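Local coordinates for protein taurine:2-oxoglutarate aminotransferase (Bifidobacterium kashiwanohense PV20-2, PDB 6JIX) that probably transfers the amino group of taurine to 2-oxoglutarate, using pyridoxal 5'-phosphate as cofactor, as a two-chain class-III aminotransferase, at residues Ser88-Leu98 and Thr318-Asn329; Val110-Asp118 and Leu308-Gly316. One frame throughout, in Å; residues are numbered along the deposited sequence.

Contact 1: Ser88-Leu98 and Thr318-Asn329; sequences SEPKSRLAKML and TLACAAGVAAVN
L94 and V325 interlock as reciprocal knobs-into-holes between two helices, 89-102 and 318-333, of the PLP-dependent class-III aminotransferase fold. The helix segments cross at 44°, their axes approaching to 7.9 Å, and no hydrogen bond joins them, so the evidence for the contact is apolar packing. L94 enters the hole formed by C321, G324, V325 and V328. With CG anti to the backbone N (chi1 -170°), its CD2 lies over the opposing backbone, 3.8 Å from G324 CA and 3.7 Å from C321 O. V325 returns the fit among P90, R93, L94 and M97, its CG2 facing L94 CB while CG1 meets the aliphatic CD of R93. At the N-terminal end of helix 89-102 the P90 ring rests on backbone: the CA atoms of P90 and A322 are 4.9 Å apart, and P90 CB is 3.5 Å from A322 N.

L94, C321, G324 and V328 are buried, whereas R93, M97, V325 and N329 form a partly exposed margin. There R93 touches the opposing helix only at V325, through its CH2 groups, and turns its guanidinium to E89, NH2 to OE1 at 3.1 Å; both charged groups have further partners in the second subunit: R93 with the carbonyl of E4, E89 with the amide of L6. M97 packs near the C-terminal end of the contact, crossing V325 at about a right angle; the bend at its last torsion (chi3 62°) lays CE against V328 CG1 and, also at 3.5 Å, N329 OD1.

Contact 2: Val110-Asp118 and Leu308-Gly316; sequences VFFTNGGAD and LQCGLTYSG. With PLP (pyridoxal-5'-phosphate), chain G; PLP (pyridoxal-5'-phosphate), chain P; GLU (glutamic acid), chain O.
S315 bonds to the end of strand 107-113, and L312 packs on F111 and N114, joining that strand end to the loop ahead of helix 318-333. The one direct hydrogen bond across the contact runs from S315 OG to F112 O, 2.6 Å, with the donor tilted 22° from the carbonyl plane. Beside it the backbone of G316 meets F112 CB.

L312 divides its two methyls: CD1 lies against the amide of N114, 3.5 Å from ND2, and CD2 approaches F112 O and the ring of F111. F111, swung anti to its own nitrogen (chi1 -177°), reaches L308 CD2 with CD1 and C310 CB with CZ. On the polar side, N114 OD1 packs on Y314 CB. N114 ND2 and Y314 N both donate to one water, which in turn donates to O1P of the chain P PLP.

The next shell sets the turn after the strand. D118 receives N114 N on OD2 (3.0 Å, 167° at the hydrogen) and G115 N on the syn lone pair of OD1, while T113 OG1 donates to G115 O. This arrangement presents G116 N and A117 N to O1P and O2P of the chain G PLP. On the loop, a type I turn from L312 to S315 places T313, whose N and OG1 donate to O3P of the chain P PLP, each at 2.7 Å. Each chain therefore contributes backbone amides to two phosphates: neutral N-H and hydroxyl donors here would disperse the phosphate charge, and the shared water couples N114 to the chain P cofactor.

Contacts 1 and 2 have centres 15 Å apart and meet directly. K91 CD lies 3.5 Å from G316 O, and the F112 ring reaches helix 89-102, its CZ 3.8 Å from L94 CG. Strand 107-113 follows helix 89-102 in the chain after a short connection, while 308-316 leads into helix 318-333, so both pairings join the same two regions of the chain. Contact 2 holds G116, A117 and T313, which hydrogen-bond to phosphate oxygens, whereas contact 1 stands back: the K91 side chain is about 13 Å from a bound PLP but about 6 Å from a bound glutamate. Both contacts touch the second subunit, consistent with cofactor sites built at the dimer interface.

Contact 1: Ser88-Leu98 and Thr318-Asn329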
loop_
_atom_site.group_PDB
_atom_site.type_symbol
_atom_site.label_atom_id
_atom_site.label_comp_id
_atom_site.label_asym_id
_atom_site.label_seq_id
_atom_site.Cartn_x
_atom_site.Cartn_y
_atom_site.Cartn_z
ATOM N N SER A 88 19.308 4.544 -4.121
ATOM C CA SER A 88 19.895 3.835 -2.999
ATOM C C SER A 88 20.383 2.478 -3.481
ATOM O O SER A 88 19.794 1.880 -4.390
ATOM C CB SER A 88 18.895 3.667 -1.858
ATOM O OG SER A 88 17.870 2.762 -2.219
ATOM N N GLU A 89 21.424 1.962 -2.820
ATOM C CA GLU A 89 22.012 0.711 -3.276
ATOM C C GLU A 89 20.964 -0.398 -3.375
ATOM O O GLU A 89 20.768 -0.966 -4.459
ATOM C CB GLU A 89 23.162 0.282 -2.364
ATOM C CG GLU A 89 24.060 -0.738 -3.048
ATOM C CD GLU A 89 24.859 -1.580 -2.086
ATOM O OE1 GLU A 89 26.061 -1.809 -2.337
ATOM O OE2 GLU A 89 24.278 -2.032 -1.081
ATOM N N PRO A 90 20.240 -0.706 -2.299
ATOM C CA PRO A 90 19.275 -1.816 -2.374
ATOM C C PRO A 90 18.222 -1.629 -3.455
ATOM O O PRO A 90 17.786 -2.619 -4.058
ATOM C CB PRO A 90 18.651 -1.834 -0.973
ATOM C CG PRO A 90 19.600 -1.105 -0.114
ATOM C CD PRO A 90 20.311 -0.112 -0.958
ATOM N N LYS A 91 17.785 -0.393 -3.710
ATOM C CA LYS A 91 16.753 -0.165 -4.718
ATOM C C LYS A 91 17.311 -0.344 -6.129
ATOM O O LYS A 91 16.664 -0.955 -6.986
ATOM C CB LYS A 91 16.152 1.226 -4.516
ATOM C CG LYS A 91 15.192 1.683 -5.570
ATOM C CD LYS A 91 14.458 2.932 -5.100
ATOM C CE LYS A 91 15.334 4.174 -5.165
ATOM N NZ LYS A 91 14.642 5.359 -4.605
ATOM N N SER A 92 18.512 0.174 -6.392
ATOM C CA SER A 92 19.114 -0.031 -7.704
ATOM C C SER A 92 19.413 -1.509 -7.943
ATOM O O SER A 92 19.150 -2.047 -9.023
ATOM C CB SER A 92 20.387 0.805 -7.824
ATOM O OG SER A 92 20.081 2.148 -8.152
ATOM N N ARG A 93 19.963 -2.183 -6.940
ATOM C CA ARG A 93 20.310 -3.576 -7.120
ATOM C C ARG A 93 19.067 -4.427 -7.309
ATOM O O ARG A 93 19.095 -5.412 -8.057
ATOM C CB ARG A 93 21.126 -4.063 -5.920
ATOM C CG ARG A 93 22.152 -5.110 -6.263
ATOM C CD ARG A 93 22.450 -5.978 -5.061
ATOM N NE ARG A 93 23.464 -5.360 -4.218
ATOM C CZ ARG A 93 24.702 -5.108 -4.629
ATOM N NH1 ARG A 93 25.073 -5.429 -5.867
ATOM N NH2 ARG A 93 25.567 -4.536 -3.803
ATOM N N LEU A 94 17.971 -4.076 -6.643
ATOM C CA LEU A 94 16.805 -4.940 -6.747
ATOM C C LEU A 94 16.110 -4.772 -8.093
ATOM O O LEU A 94 15.643 -5.758 -8.678
ATOM C CB LEU A 94 15.837 -4.677 -5.594
ATOM C CG LEU A 94 14.741 -5.737 -5.534
ATOM C CD1 LEU A 94 15.336 -7.143 -5.686
ATOM C CD2 LEU A 94 13.954 -5.592 -4.249
ATOM N N ALA A 95 16.048 -3.537 -8.602
ATOM C CA ALA A 95 15.452 -3.308 -9.912
ATOM C C ALA A 95 16.205 -4.067 -11.002
ATOM O O ALA A 95 15.595 -4.734 -11.843
ATOM C CB ALA A 95 15.417 -1.819 -10.218
ATOM N N LYS A 96 17.541 -3.999 -10.997
ATOM C CA LYS A 96 18.297 -4.739 -12.003
ATOM C C LYS A 96 18.107 -6.243 -11.841
ATOM O O LYS A 96 17.847 -6.948 -12.821
ATOM C CB LYS A 96 19.781 -4.378 -11.954
ATOM C CG LYS A 96 20.455 -4.543 -13.320
ATOM C CD LYS A 96 21.753 -5.331 -13.238
ATOM C CE LYS A 96 22.405 -5.404 -14.605
ATOM N NZ LYS A 96 22.878 -6.779 -14.891
ATOM N N MET A 97 18.228 -6.754 -10.609
ATOM C CA MET A 97 18.061 -8.191 -10.394
ATOM C C MET A 97 16.701 -8.661 -10.882
ATOM O O MET A 97 16.581 -9.745 -11.465
ATOM C CB MET A 97 18.221 -8.544 -8.925
ATOM C CG MET A 97 19.620 -8.431 -8.400
ATOM S SD MET A 97 19.588 -8.479 -6.606
ATOM C CE MET A 97 18.902 -10.103 -6.361
ATOM N N LEU A 98 15.660 -7.868 -10.629
ATOM C CA LEU A 98 14.318 -8.269 -11.027
ATOM C C LEU A 98 14.180 -8.263 -12.541
ATOM O O LEU A 98 13.700 -9.240 -13.128
ATOM C CB LEU A 98 13.287 -7.349 -10.389
ATOM C CG LEU A 98 13.075 -7.544 -8.902
ATOM C CD1 LEU A 98 11.850 -6.762 -8.485
ATOM C CD2 LEU A 98 12.935 -9.019 -8.607
ATOM N N THR A 318 13.821 1.511 1.226
ATOM C CA THR A 318 15.191 1.011 1.286
ATOM C C THR A 318 15.286 -0.290 2.073
ATOM O O THR A 318 15.821 -1.285 1.570
ATOM C CB THR A 318 16.104 2.084 1.867
ATOM O OG1 THR A 318 15.761 3.336 1.259
ATOM C CG2 THR A 318 17.567 1.776 1.550
ATOM N N LEU A 319 14.784 -0.313 3.308
ATOM C CA LEU A 319 14.768 -1.567 4.063
ATOM C C LEU A 319 14.081 -2.673 3.275
ATOM O O LEU A 319 14.600 -3.783 3.151
ATOM C CB LEU A 319 14.067 -1.374 5.405
ATOM C CG LEU A 319 14.387 -2.467 6.413
ATOM C CD1 LEU A 319 15.728 -2.182 7.062
ATOM C CD2 LEU A 319 13.274 -2.585 7.447
ATOM N N ALA A 320 12.906 -2.376 2.725
ATOM C CA ALA A 320 12.150 -3.395 2.018
ATOM C C ALA A 320 12.965 -3.963 0.871
ATOM O O ALA A 320 12.992 -5.180 0.665
ATOM C CB ALA A 320 10.832 -2.812 1.508
ATOM N N CYS A 321 13.640 -3.088 0.115
ATOM C CA CYS A 321 14.455 -3.541 -1.009
ATOM C C CYS A 321 15.623 -4.393 -0.546
ATOM O O CYS A 321 15.934 -5.412 -1.179
ATOM C CB CYS A 321 14.957 -2.348 -1.808
ATOM S SG CYS A 321 13.700 -1.655 -2.865
ATOM N N ALA A 322 16.293 -3.989 0.543
ATOM C CA ALA A 322 17.378 -4.806 1.083
ATOM C C ALA A 322 16.887 -6.219 1.379
ATOM O O ALA A 322 17.543 -7.207 1.022
ATOM C CB ALA A 322 17.978 -4.164 2.338
ATOM N N ALA A 323 15.717 -6.338 2.009
ATOM C CA ALA A 323 15.153 -7.664 2.214
ATOM C C ALA A 323 14.911 -8.367 0.881
ATOM O O ALA A 323 15.160 -9.575 0.757
ATOM C CB ALA A 323 13.866 -7.567 3.030
ATOM N N GLY A 324 14.451 -7.623 -0.136
ATOM C CA GLY A 324 14.241 -8.208 -1.457
ATOM C C GLY A 324 15.512 -8.748 -2.085
ATOM O O GLY A 324 15.556 -9.886 -2.559
ATOM N N VAL A 325 16.578 -7.951 -2.069
ATOM C CA VAL A 325 17.834 -8.412 -2.645
ATOM C C VAL A 325 18.237 -9.748 -2.015
ATOM O O VAL A 325 18.664 -10.682 -2.709
ATOM C CB VAL A 325 18.920 -7.332 -2.466
ATOM C CG1 VAL A 325 20.299 -7.901 -2.729
ATOM C CG2 VAL A 325 18.659 -6.152 -3.384
ATOM N N ALA A 326 18.098 -9.865 -0.692
ATOM C CA ALA A 326 18.486 -11.101 -0.025
ATOM C C ALA A 326 17.580 -12.257 -0.432
ATOM O O ALA A 326 18.055 -13.374 -0.684
ATOM C CB ALA A 326 18.461 -10.899 1.485
ATOM N N ALA A 327 16.271 -12.014 -0.498
ATOM C CA ALA A 327 15.348 -13.071 -0.902
ATOM C C ALA A 327 15.641 -13.547 -2.318
ATOM O O ALA A 327 15.782 -14.747 -2.566
ATOM C CB ALA A 327 13.904 -12.583 -0.800
ATOM N N VAL A 328 15.766 -12.622 -3.263
ATOM C CA VAL A 328 15.948 -13.059 -4.645
ATOM C C VAL A 328 17.265 -13.811 -4.793
ATOM O O VAL A 328 17.319 -14.856 -5.453
ATOM C CB VAL A 328 15.854 -11.866 -5.612
ATOM C CG1 VAL A 328 16.235 -12.297 -7.014
ATOM C CG2 VAL A 328 14.440 -11.242 -5.564
ATOM N N ASN A 329 18.337 -13.310 -4.153
ATOM C CA ASN A 329 19.632 -13.994 -4.196
ATOM C C ASN A 329 19.526 -15.405 -3.634
ATOM O O ASN A 329 20.145 -16.334 -4.158
ATOM C CB ASN A 329 20.691 -13.204 -3.421
ATOM C CG ASN A 329 21.410 -12.167 -4.283
ATOM O OD1 ASN A 329 21.490 -12.302 -5.509
ATOM N ND2 ASN A 329 21.929 -11.115 -3.638
#

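Contact 2: Val110-Asp118 and Leu308-Gly316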
loop_
_atom_site.group_PDB
_atom_site.type_symbol
_atom_site.label_atom_id
_atom_site.label_comp_id
_atom_site.label_asym_id
_atom_site.label_seq_id
_atom_site.Cartn_x
_atom_site.Cartn_y
_atom_site.Cartn_z
ATOM N N VAL A 110 11.565 -1.237 -13.021
ATOM C CA VAL A 110 10.672 -1.736 -11.982
ATOM C C VAL A 110 10.093 -0.548 -11.210
ATOM O O VAL A 110 10.827 0.367 -10.806
ATOM C CB VAL A 110 11.400 -2.706 -11.036
ATOM C CG1 VAL A 110 10.517 -3.045 -9.856
ATOM C CG2 VAL A 110 11.802 -3.947 -11.796
ATOM N N PHE A 111 8.777 -0.556 -11.010
ATOM C CA PHE A 111 8.106 0.472 -10.220
ATOM C C PHE A 111 7.723 -0.133 -8.874
ATOM O O PHE A 111 6.784 -0.935 -8.794
ATOM C CB PHE A 111 6.872 1.015 -10.938
ATOM C CG PHE A 111 6.199 2.118 -10.184
ATOM C CD1 PHE A 111 6.796 3.368 -10.087
ATOM C CD2 PHE A 111 5.011 1.892 -9.521
ATOM C CE1 PHE A 111 6.200 4.386 -9.382
ATOM C CE2 PHE A 111 4.412 2.902 -8.812
ATOM C CZ PHE A 111 5.017 4.160 -8.743
ATOM N N PHE A 112 8.434 0.259 -7.816
ATOM C CA PHE A 112 8.241 -0.369 -6.518
ATOM C C PHE A 112 7.047 0.239 -5.789
ATOM O O PHE A 112 6.858 1.461 -5.768
ATOM C CB PHE A 112 9.507 -0.241 -5.667
ATOM C CG PHE A 112 10.625 -1.162 -6.095
ATOM C CD1 PHE A 112 10.470 -2.543 -6.032
ATOM C CD2 PHE A 112 11.832 -0.645 -6.563
ATOM C CE1 PHE A 112 11.492 -3.394 -6.441
ATOM C CE2 PHE A 112 12.856 -1.486 -6.976
ATOM C CZ PHE A 112 12.681 -2.866 -6.922
ATOM N N THR A 113 6.263 -0.630 -5.158
ATOM C CA THR A 113 5.086 -0.242 -4.397
ATOM C C THR A 113 5.155 -0.896 -3.026
ATOM O O THR A 113 6.179 -1.470 -2.659
ATOM C CB THR A 113 3.811 -0.676 -5.112
ATOM O OG1 THR A 113 3.790 -2.107 -5.153
ATOM C CG2 THR A 113 3.781 -0.129 -6.532
ATOM N N ASN A 114 4.088 -0.802 -2.255
ATOM C CA ASN A 114 4.063 -1.376 -0.921
ATOM C C ASN A 114 3.507 -2.785 -0.871
ATOM O O ASN A 114 3.710 -3.473 0.136
ATOM C CB ASN A 114 3.268 -0.477 0.018
ATOM C CG ASN A 114 4.053 0.735 0.416
ATOM O OD1 ASN A 114 5.278 0.664 0.503
ATOM N ND2 ASN A 114 3.373 1.866 0.627
ATOM N N GLY A 115 2.755 -3.200 -1.883
ATOM C CA GLY A 115 2.151 -4.514 -1.870
ATOM C C GLY A 115 1.572 -4.844 -3.221
ATOM O O GLY A 115 1.956 -4.254 -4.231
ATOM N N GLY A 116 0.613 -5.773 -3.229
ATOM C CA GLY A 116 -0.003 -6.198 -4.468
ATOM C C GLY A 116 -1.053 -5.251 -5.030
ATOM O O GLY A 116 -1.042 -4.946 -6.231
ATOM N N ALA A 117 -1.970 -4.774 -4.178
ATOM C CA ALA A 117 -3.059 -3.935 -4.673
ATOM C C ALA A 117 -2.534 -2.672 -5.340
ATOM O O ALA A 117 -2.966 -2.331 -6.446
ATOM C CB ALA A 117 -4.027 -3.584 -3.544
ATOM N N ASP A 118 -1.581 -1.963 -4.707
ATOM C CA ASP A 118 -1.162 -0.707 -5.331
ATOM C C ASP A 118 -0.343 -0.968 -6.598
ATOM O O ASP A 118 -0.350 -0.145 -7.526
ATOM C CB ASP A 118 -0.466 0.252 -4.343
ATOM C CG ASP A 118 0.695 -0.366 -3.573
ATOM O OD1 ASP A 118 0.893 -1.607 -3.573
ATOM O OD2 ASP A 118 1.425 0.435 -2.935
ATOM N N LEU A 308 5.780 10.038 -15.699
ATOM C CA LEU A 308 5.082 8.947 -15.022
ATOM C C LEU A 308 4.239 9.538 -13.899
ATOM O O LEU A 308 4.742 9.805 -12.805
ATOM C CB LEU A 308 6.080 7.928 -14.476
ATOM C CG LEU A 308 5.443 6.814 -13.651
ATOM C CD1 LEU A 308 4.567 5.980 -14.551
ATOM C CD2 LEU A 308 6.502 5.958 -12.998
ATOM N N GLN A 309 2.939 9.707 -14.134
ATOM C CA GLN A 309 2.054 10.305 -13.132
ATOM C C GLN A 309 1.567 9.252 -12.124
ATOM O O GLN A 309 0.370 9.073 -11.879
ATOM C CB GLN A 309 0.895 11.010 -13.829
ATOM C CG GLN A 309 1.336 12.111 -14.817
ATOM C CD GLN A 309 1.853 13.398 -14.131
ATOM O OE1 GLN A 309 2.223 13.396 -12.952
ATOM N NE2 GLN A 309 1.890 14.493 -14.880
ATOM N N CYS A 310 2.549 8.575 -11.513
ATOM C CA CYS A 310 2.356 7.584 -10.466
ATOM C C CYS A 310 3.394 7.826 -9.392
ATOM O O CYS A 310 4.506 8.273 -9.685
ATOM C CB CYS A 310 2.542 6.153 -10.972
ATOM S SG CYS A 310 1.348 5.632 -12.206
ATOM N N GLY A 311 3.051 7.481 -8.160
ATOM C CA GLY A 311 3.972 7.697 -7.061
ATOM C C GLY A 311 3.362 7.293 -5.738
ATOM O O GLY A 311 2.144 7.152 -5.601
ATOM N N LEU A 312 4.242 7.101 -4.759
ATOM C CA LEU A 312 3.817 6.869 -3.389
ATOM C C LEU A 312 4.994 7.167 -2.476
ATOM O O LEU A 312 6.153 7.012 -2.868
ATOM C CB LEU A 312 3.309 5.445 -3.164
ATOM C CG LEU A 312 4.184 4.275 -3.606
ATOM C CD1 LEU A 312 4.065 3.136 -2.602
ATOM C CD2 LEU A 312 3.733 3.831 -4.964
ATOM N N THR A 313 4.679 7.621 -1.263
ATOM C CA THR A 313 5.714 8.046 -0.328
ATOM C C THR A 313 6.816 6.992 -0.200
ATOM O O THR A 313 8.006 7.316 -0.264
ATOM C CB THR A 313 5.086 8.360 1.039
ATOM O OG1 THR A 313 4.320 9.561 0.949
ATOM C CG2 THR A 313 6.148 8.551 2.105
ATOM N N TYR A 314 6.444 5.726 -0.020
ATOM C CA TYR A 314 7.420 4.696 0.328
ATOM C C TYR A 314 7.955 3.907 -0.878
ATOM O O TYR A 314 8.620 2.889 -0.675
ATOM C CB TYR A 314 6.823 3.724 1.360
ATOM C CG TYR A 314 6.542 4.328 2.733
ATOM C CD1 TYR A 314 7.281 5.416 3.222
ATOM C CD2 TYR A 314 5.527 3.812 3.540
ATOM C CE1 TYR A 314 7.009 5.972 4.481
ATOM C CE2 TYR A 314 5.245 4.361 4.791
ATOM C CZ TYR A 314 5.989 5.438 5.262
ATOM O OH TYR A 314 5.707 5.952 6.520
ATOM N N SER A 315 7.695 4.343 -2.118
ATOM C CA SER A 315 8.143 3.599 -3.306
ATOM C C SER A 315 9.647 3.341 -3.282
ATOM O O SER A 315 10.437 4.261 -3.063
ATOM C CB SER A 315 7.776 4.356 -4.584
ATOM O OG SER A 315 8.291 3.687 -5.725
ATOM N N GLY A 316 10.043 2.095 -3.534
ATOM C CA GLY A 316 11.454 1.753 -3.484
ATOM C C GLY A 316 12.025 1.807 -2.087
ATOM O O GLY A 316 13.212 2.108 -1.908
HETATM N N1 PLP G . -3.141 -10.151 -6.565
HETATM C C2 PLP G . -3.219 -11.424 -6.167
HETATM C C2A PLP G . -3.089 -12.558 -7.169
HETATM C C3 PLP G . -3.428 -11.739 -4.802
HETATM O O3 PLP G . -3.517 -13.046 -4.361
HETATM C C4 PLP G . -3.541 -10.729 -3.873
HETATM C C4A PLP G . -3.766 -11.112 -2.381
HETATM O O4A PLP G . -4.312 -12.175 -2.086
HETATM C C5 PLP G . -3.448 -9.383 -4.344
HETATM C C6 PLP G . -3.239 -9.122 -5.705
HETATM C C5A PLP G . -3.567 -8.197 -3.318
HETATM O O4P PLP G . -2.325 -8.110 -2.697
HETATM P P PLP G . -2.164 -7.253 -1.322
HETATM O O1P PLP G . -0.748 -7.120 -0.967
HETATM O O2P PLP G . -2.602 -5.854 -1.503
HETATM O O3P PLP G . -3.076 -7.993 -0.117
HETATM N N1 PLP P . -2.217 12.228 2.620
HETATM C C2 PLP P . -1.310 13.193 2.735
HETATM C C2A PLP P . -1.626 14.446 3.541
HETATM C C3 PLP P . -0.044 13.063 2.103
HETATM O O3 PLP P . 0.915 14.047 2.211
HETATM C C4 PLP P . 0.262 11.940 1.377
HETATM C C4A PLP P . 1.648 11.835 0.705
HETATM O O4A PLP P . 2.038 12.776 0.023
HETATM C C5 PLP P . -0.739 10.933 1.280
HETATM C C6 PLP P . -1.979 11.106 1.916
HETATM C C5A PLP P . -0.451 9.628 0.455
HETATM O O4P PLP P . 0.304 8.800 1.266
HETATM P P PLP P . 1.143 7.531 0.652
HETATM O O1P PLP P . 1.702 6.726 1.753
HETATM O O2P PLP P . 0.178 6.567 -0.341
HETATM O O3P PLP P . 2.307 8.012 -0.078
HETATM N N GLU O . 7.157 12.743 -3.307
HETATM C CA GLU O . 7.102 11.852 -4.462
HETATM C C GLU O . 6.237 10.598 -4.196
HETATM O O GLU O . 6.775 9.451 -4.314
HETATM C CB GLU O . 8.514 11.404 -4.895
HETATM C CG GLU O . 9.311 12.536 -5.557
HETATM C CD GLU O . 10.127 12.144 -6.797
HETATM O OE1 GLU O . 10.163 10.950 -7.178
HETATM O OE2 GLU O . 10.767 13.021 -7.446
HETATM O OXT GLU O . 5.000 10.710 -3.892
HETATM O O HOH W 1 3.760 5.008 0.538
#